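Local atomic coordinates of formate dehydrogenase subunit beta (Desulfovibrio gigas, PDB entry 1H0H), a protein that transfers electrons through three [4Fe-4S] clusters as the small subunit of an enzyme that reversibly oxidises formate to carbon dioxide. Residues 16-21 with 39-44; 47-52 with 133-138. All coordinates share one frame; numbering follows the deposited sequence.

Contact 1. Residues 16-21 with 39-44; sequences GCQVAC and QNPPDF. With SF4 (iron/sulfur cluster), chain L; SF4 (iron/sulfur cluster), chain M.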
loop_
_atom_site.group_PDB
_atom_site.type_symbol
_atom_site.label_atom_id
_atom_site.label_comp_id
_atom_site.label_asym_id
_atom_site.label_seq_id
_atom_site.Cartn_x
_atom_site.Cartn_y
_atom_site.Cartn_z
ATOM N N GLY B 16 0.076 -12.024 -13.862
ATOM C CA GLY B 16 -0.944 -11.312 -14.621
ATOM C C GLY B 16 -1.362 -12.060 -15.908
ATOM O O GLY B 16 -2.554 -12.181 -16.184
ATOM N N CYS B 17 -0.385 -12.561 -16.672
ATOM C CA CYS B 17 -0.665 -13.290 -17.912
ATOM C C CYS B 17 -1.486 -14.571 -17.657
ATOM O O CYS B 17 -2.437 -14.877 -18.402
ATOM C CB CYS B 17 0.650 -13.657 -18.650
ATOM S SG CYS B 17 1.852 -14.549 -17.633
ATOM N N GLN B 18 -1.109 -15.316 -16.626
ATOM C CA GLN B 18 -1.789 -16.575 -16.298
ATOM C C GLN B 18 -3.256 -16.322 -16.033
ATOM O O GLN B 18 -4.114 -16.984 -16.615
ATOM C CB GLN B 18 -1.115 -17.273 -15.104
ATOM C CG GLN B 18 -1.725 -18.589 -14.683
ATOM C CD GLN B 18 -0.894 -19.326 -13.644
ATOM O OE1 GLN B 18 0.327 -19.489 -13.787
ATOM N NE2 GLN B 18 -1.548 -19.756 -12.601
ATOM N N VAL B 19 -3.534 -15.342 -15.182
ATOM C CA VAL B 19 -4.912 -14.952 -14.870
ATOM C C VAL B 19 -5.615 -14.327 -16.084
ATOM O O VAL B 19 -6.748 -14.684 -16.413
ATOM C CB VAL B 19 -4.956 -14.031 -13.645
ATOM C CG1 VAL B 19 -6.368 -13.548 -13.351
ATOM C CG2 VAL B 19 -4.414 -14.813 -12.430
ATOM N N ALA B 20 -4.920 -13.453 -16.784
ATOM C CA ALA B 20 -5.522 -12.740 -17.901
ATOM C C ALA B 20 -6.014 -13.699 -18.981
ATOM O O ALA B 20 -7.086 -13.475 -19.549
ATOM C CB ALA B 20 -4.531 -11.703 -18.511
ATOM N N CYS B 21 -5.230 -14.742 -19.254
ATOM C CA CYS B 21 -5.599 -15.744 -20.255
ATOM C C CYS B 21 -6.925 -16.367 -19.808
ATOM O O CYS B 21 -7.873 -16.493 -20.590
ATOM C CB CYS B 21 -4.515 -16.828 -20.376
ATOM S SG CYS B 21 -4.890 -18.030 -21.673
ATOM N N GLN B 39 4.652 -22.044 -7.756
ATOM C CA GLN B 39 4.037 -22.302 -9.057
ATOM C C GLN B 39 2.765 -23.166 -8.877
ATOM O O GLN B 39 2.736 -24.090 -8.052
ATOM C CB GLN B 39 5.030 -23.014 -9.970
ATOM C CG GLN B 39 4.387 -23.575 -11.229
ATOM C CD GLN B 39 5.367 -24.451 -12.013
ATOM O OE1 GLN B 39 6.588 -24.269 -11.912
ATOM N NE2 GLN B 39 4.842 -25.418 -12.754
ATOM N N ASN B 40 1.700 -22.809 -9.579
ATOM C CA ASN B 40 0.438 -23.562 -9.523
ATOM C C ASN B 40 -0.522 -23.012 -10.572
ATOM O O ASN B 40 -0.586 -21.790 -10.752
ATOM C CB ASN B 40 -0.172 -23.497 -8.102
ATOM C CG ASN B 40 -0.181 -24.858 -7.413
ATOM O OD1 ASN B 40 -0.391 -25.892 -8.063
ATOM N ND2 ASN B 40 0.044 -24.867 -6.094
ATOM N N PRO B 41 -1.193 -23.866 -11.346
ATOM C CA PRO B 41 -1.076 -25.334 -11.289
ATOM C C PRO B 41 0.326 -25.856 -11.685
ATOM O O PRO B 41 1.167 -25.127 -12.201
ATOM C CB PRO B 41 -2.113 -25.821 -12.302
ATOM C CG PRO B 41 -2.929 -24.632 -12.710
ATOM C CD PRO B 41 -2.134 -23.416 -12.387
ATOM N N PRO B 42 0.565 -27.118 -11.409
ATOM C CA PRO B 42 1.872 -27.751 -11.647
ATOM C C PRO B 42 2.216 -27.860 -13.117
ATOM O O PRO B 42 3.391 -27.940 -13.479
ATOM C CB PRO B 42 1.679 -29.184 -11.115
ATOM C CG PRO B 42 0.493 -29.151 -10.319
ATOM C CD PRO B 42 -0.404 -28.033 -10.791
ATOM N N ASP B 43 1.194 -27.892 -13.960
ATOM C CA ASP B 43 1.420 -28.158 -15.369
ATOM C C ASP B 43 0.220 -27.680 -16.164
ATOM O O ASP B 43 -0.824 -27.344 -15.608
ATOM C CB ASP B 43 1.645 -29.680 -15.548
ATOM C CG ASP B 43 2.182 -30.066 -16.945
ATOM O OD1 ASP B 43 2.881 -29.252 -17.609
ATOM O OD2 ASP B 43 1.986 -31.206 -17.434
ATOM N N PHE B 44 0.378 -27.598 -17.476
ATOM C CA PHE B 44 -0.747 -27.302 -18.335
ATOM C C PHE B 44 -1.868 -28.299 -18.117
ATOM O O PHE B 44 -1.613 -29.465 -17.841
ATOM C CB PHE B 44 -0.343 -27.518 -19.795
ATOM C CG PHE B 44 0.623 -26.511 -20.329
ATOM C CD1 PHE B 44 0.285 -25.172 -20.402
ATOM C CD2 PHE B 44 1.843 -26.913 -20.835
ATOM C CE1 PHE B 44 1.176 -24.232 -20.937
ATOM C CE2 PHE B 44 2.725 -25.993 -21.380
ATOM C CZ PHE B 44 2.368 -24.630 -21.443
HETATM FE FE1 SF4 L . 4.674 -10.559 -17.767
HETATM FE FE2 SF4 L . 3.393 -12.947 -17.179
HETATM FE FE3 SF4 L . 5.971 -12.521 -16.296
HETATM FE FE4 SF4 L . 3.825 -11.031 -15.197
HETATM S S1 SF4 L . 4.158 -13.259 -15.037
HETATM S S2 SF4 L . 5.940 -10.258 -15.851
HETATM S S3 SF4 L . 2.480 -10.901 -17.079
HETATM S S4 SF4 L . 5.214 -12.668 -18.534
HETATM FE FE1 SF4 M . -4.030 -15.683 -25.631
HETATM FE FE2 SF4 M . -1.678 -15.609 -24.210
HETATM FE FE3 SF4 M . -2.328 -17.828 -25.736
HETATM FE FE4 SF4 M . -3.690 -17.274 -23.407
HETATM S S1 SF4 M . -1.431 -17.744 -23.659
HETATM S S2 SF4 M . -4.539 -17.885 -25.449
HETATM S S3 SF4 M . -3.741 -15.064 -23.339
HETATM S S4 SF4 M . -2.000 -15.770 -26.622
HETATM O O HOH W 1 2.022 -20.645 -11.946
#
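Gln18, on the helix that carries two cluster cysteines, reaches across to the loop 39-44 with the end of its side chain. Its NE2 donates to the carbonyl O of Asn40 over 2.9 Å, with an N-H...O angle of 156°. The donor arrives in the carbonyl plane, on a lone pair, and the acceptor lies close to the amide plane of Gln18. The same NE2 rests 3.7 Å from CD of Pro41, the ring that follows Asn40 through a cis peptide bond. The other half of the amide is tied as well: OE1 of Gln18 lies 2.8 Å from a water that can donate to it, though that water has other acceptors in reach, and the water accepts from N of Asn40 at 3.2 Å. OE1 also takes the backbone N of Val52 in strand 51-59, which fixes the rotation of the amide. With CG anti to the backbone N (chi1 -180°) and the chain extended beyond it, the amide stands well clear of the helix. Behind it, Cys17 SG binds iron FE2 of one cluster at 2.3 Å and Cys21 SG binds FE4 of the next at 2.2 Å. Asn40 turns its own amide elsewhere, its ND2 donating to Glu33 O. One buried neutral amide thus satisfies backbone groups of both loop and strand, without adding a formal charge to the region between them and the helix.

Contact 2. Residues 47-52 with 133-138; sequences HTYKLV and QMAKCD. With SF4 (iron/sulfur cluster), chain M; SF4 (iron/sulfur cluster), chain N.
The Tyr49 ring lies against the backbone of Lys136, just ahead of Cys137, a cysteine ligand in the ferredoxin-type 4Fe-4S region of the chain. Carbonyl O of Lys136 sits over the centre of the ring, 3.4 Å above its plane, and the carbonyl carbon covers the same face, 3.5 Å from Tyr49 CG. CG of Tyr49 is anti to its carbonyl carbon (chi1 -51°), a setting that lays the ring along the peptide chain. Toward the phenol end, CB of Ala135 comes within 3.8 Å of Tyr49 OH; at the other end, CB of Tyr49 meets CB of Cys137 at 4.2 Å. The ring edge faces sulfur S2 of the cluster whose FE3 is held by Cys137 SG, and His25 packs against Tyr49 edge-to-face. Lys136 sends its side chain away from the tyrosine to a second cluster, where its CD lies 3.5 Å from S3. Its NZ is held by Val101 O and by the carbonyl O of Cys137, which keeps the chain against that cluster. A water joins the two backbones, donating to O of Tyr49 and accepting from N of Cys137, each at 2.9 Å.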
loop_
_atom_site.group_PDB
_atom_site.type_symbol
_atom_site.label_atom_id
_atom_site.label_comp_id
_atom_site.label_asym_id
_atom_site.label_seq_id
_atom_site.Cartn_x
_atom_site.Cartn_y
_atom_site.Cartn_z
ATOM N N HIS B 47 -7.799 -26.592 -19.029
ATOM C CA HIS B 47 -8.347 -25.269 -18.729
ATOM C C HIS B 47 -7.297 -24.204 -18.486
ATOM O O HIS B 47 -7.638 -23.075 -18.103
ATOM C CB HIS B 47 -9.211 -25.321 -17.483
ATOM C CG HIS B 47 -10.371 -26.248 -17.592
ATOM N ND1 HIS B 47 -11.386 -26.066 -18.505
ATOM C CD2 HIS B 47 -10.685 -27.361 -16.890
ATOM C CE1 HIS B 47 -12.275 -27.037 -18.366
ATOM N NE2 HIS B 47 -11.880 -27.825 -17.382
ATOM N N THR B 48 -6.037 -24.537 -18.718
ATOM C CA THR B 48 -4.938 -23.653 -18.366
ATOM C C THR B 48 -3.932 -23.617 -19.498
ATOM O O THR B 48 -3.122 -24.528 -19.641
ATOM C CB THR B 48 -4.279 -24.204 -17.095
ATOM O OG1 THR B 48 -5.268 -24.413 -16.073
ATOM C CG2 THR B 48 -3.292 -23.201 -16.525
ATOM N N TYR B 49 -3.967 -22.554 -20.291
ATOM C CA TYR B 49 -3.163 -22.450 -21.481
ATOM C C TYR B 49 -1.879 -21.677 -21.243
ATOM O O TYR B 49 -0.962 -21.742 -22.040
ATOM C CB TYR B 49 -3.907 -21.680 -22.546
ATOM C CG TYR B 49 -5.317 -22.087 -22.887
ATOM C CD1 TYR B 49 -5.818 -23.369 -22.605
ATOM C CD2 TYR B 49 -6.152 -21.180 -23.527
ATOM C CE1 TYR B 49 -7.100 -23.723 -22.962
ATOM C CE2 TYR B 49 -7.426 -21.529 -23.878
ATOM C CZ TYR B 49 -7.900 -22.796 -23.591
ATOM O OH TYR B 49 -9.191 -23.093 -23.967
ATOM N N LYS B 50 -1.853 -20.887 -20.169
ATOM C CA LYS B 50 -0.715 -20.018 -19.888
ATOM C C LYS B 50 -0.352 -20.366 -18.470
ATOM O O LYS B 50 -1.202 -20.327 -17.572
ATOM C CB LYS B 50 -1.133 -18.545 -20.052
ATOM C CG LYS B 50 -0.007 -17.514 -19.871
ATOM C CD LYS B 50 1.103 -17.678 -20.944
ATOM C CE LYS B 50 1.946 -16.428 -21.055
ATOM N NZ LYS B 50 3.211 -16.585 -21.888
ATOM N N LEU B 51 0.890 -20.793 -18.288
ATOM C CA LEU B 51 1.330 -21.235 -16.989
ATOM C C LEU B 51 2.688 -20.660 -16.620
ATOM O O LEU B 51 3.691 -20.923 -17.284
ATOM C CB LEU B 51 1.394 -22.765 -16.983
ATOM C CG LEU B 51 1.721 -23.318 -15.609
ATOM C CD1 LEU B 51 0.576 -23.092 -14.650
ATOM C CD2 LEU B 51 2.072 -24.802 -15.719
ATOM N N VAL B 52 2.727 -19.863 -15.556
ATOM C CA VAL B 52 4.005 -19.306 -15.137
ATOM C C VAL B 52 4.784 -20.327 -14.317
ATOM O O VAL B 52 4.445 -20.647 -13.169
ATOM C CB VAL B 52 3.858 -17.949 -14.390
ATOM C CG1 VAL B 52 5.217 -17.459 -13.942
ATOM C CG2 VAL B 52 3.178 -16.908 -15.310
ATOM N N GLN B 133 -11.660 -34.439 -26.276
ATOM C CA GLN B 133 -11.466 -33.046 -26.628
ATOM C C GLN B 133 -10.211 -32.487 -26.004
ATOM O O GLN B 133 -9.965 -32.700 -24.815
ATOM C CB GLN B 133 -12.647 -32.185 -26.194
ATOM C CG GLN B 133 -12.662 -30.850 -26.892
ATOM C CD GLN B 133 -13.964 -30.101 -26.671
ATOM O OE1 GLN B 133 -15.027 -30.724 -26.529
ATOM N NE2 GLN B 133 -13.896 -28.779 -26.668
ATOM N N MET B 134 -9.463 -31.727 -26.790
ATOM C CA MET B 134 -8.222 -31.109 -26.336
ATOM C C MET B 134 -8.211 -29.594 -26.546
ATOM O O MET B 134 -8.844 -29.078 -27.459
ATOM C CB MET B 134 -7.036 -31.745 -27.048
ATOM C CG MET B 134 -6.770 -33.213 -26.643
ATOM S SD MET B 134 -5.430 -33.961 -27.613
ATOM C CE MET B 134 -6.180 -33.928 -29.240
ATOM N N ALA B 135 -7.486 -28.868 -25.700
ATOM C CA ALA B 135 -7.392 -27.420 -25.853
ATOM C C ALA B 135 -6.023 -26.943 -25.402
ATOM O O ALA B 135 -5.286 -27.693 -24.771
ATOM C CB ALA B 135 -8.524 -26.699 -25.085
ATOM N N LYS B 136 -5.696 -25.705 -25.757
ATOM C CA LYS B 136 -4.415 -25.072 -25.473
ATOM C C LYS B 136 -4.570 -23.621 -25.930
ATOM O O LYS B 136 -5.648 -23.225 -26.383
ATOM C CB LYS B 136 -3.291 -25.753 -26.275
ATOM C CG LYS B 136 -3.459 -25.581 -27.777
ATOM C CD LYS B 136 -2.210 -26.037 -28.584
ATOM C CE LYS B 136 -2.263 -25.528 -30.055
ATOM N NZ LYS B 136 -2.242 -23.994 -30.104
ATOM N N CYS B 137 -3.508 -22.828 -25.779
ATOM C CA CYS B 137 -3.460 -21.447 -26.232
ATOM C C CYS B 137 -3.998 -21.299 -27.653
ATOM O O CYS B 137 -3.592 -22.045 -28.562
ATOM C CB CYS B 137 -1.995 -21.000 -26.201
ATOM S SG CYS B 137 -1.613 -19.468 -27.034
ATOM N N ASP B 138 -4.918 -20.353 -27.854
ATOM C CA ASP B 138 -5.433 -20.100 -29.195
ATOM C C ASP B 138 -4.900 -18.792 -29.790
ATOM O O ASP B 138 -5.515 -18.198 -30.688
ATOM C CB ASP B 138 -6.963 -20.141 -29.222
ATOM C CG ASP B 138 -7.613 -18.967 -28.497
ATOM O OD1 ASP B 138 -6.902 -18.152 -27.882
ATOM O OD2 ASP B 138 -8.857 -18.817 -28.488
HETATM FE FE1 SF4 M . -4.030 -15.683 -25.631
HETATM FE FE2 SF4 M . -1.678 -15.609 -24.210
HETATM FE FE3 SF4 M . -2.328 -17.828 -25.736
HETATM FE FE4 SF4 M . -3.690 -17.274 -23.407
HETATM S S1 SF4 M . -1.431 -17.744 -23.659
HETATM S S2 SF4 M . -4.539 -17.885 -25.449
HETATM S S3 SF4 M . -3.741 -15.064 -23.339
HETATM S S4 SF4 M . -2.000 -15.770 -26.622
HETATM FE FE1 SF4 N . 2.896 -28.371 -29.403
HETATM FE FE2 SF4 N . 1.678 -25.922 -29.766
HETATM FE FE3 SF4 N . 3.800 -26.794 -31.482
HETATM FE FE4 SF4 N . 1.336 -28.042 -31.591
HETATM S S1 SF4 N . 1.819 -25.806 -32.208
HETATM S S2 SF4 N . 3.263 -29.082 -31.548
HETATM S S3 SF4 N . 0.669 -27.923 -29.325
HETATM S S4 SF4 N . 3.908 -26.270 -29.164
HETATM O O HOH W 2 -1.090 -23.541 -24.367
#

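Overall arrangement
Contact 1 closes before contact 2 opens along the chain, and their centres lie 9 Å apart. Helix 16-25 and strand 51-59 follow one another in sequence, and the loop between them supplies 39-44. The two contacts touch directly: Leu51 packs on Pro41 and Asp43, while Gln18 CG lies against Lys50 O. Both also reach the same cluster, to which 16-21 and 133-138 each give a cysteine. Cys17 of contact 1 binds a second cluster, which Val52 of contact 2 also touches, and Lys136 lies against the third. Together they link early and late parts of the sequence around the middle cluster of a bent chain of three, consistent with the subunit's role in electron transfer.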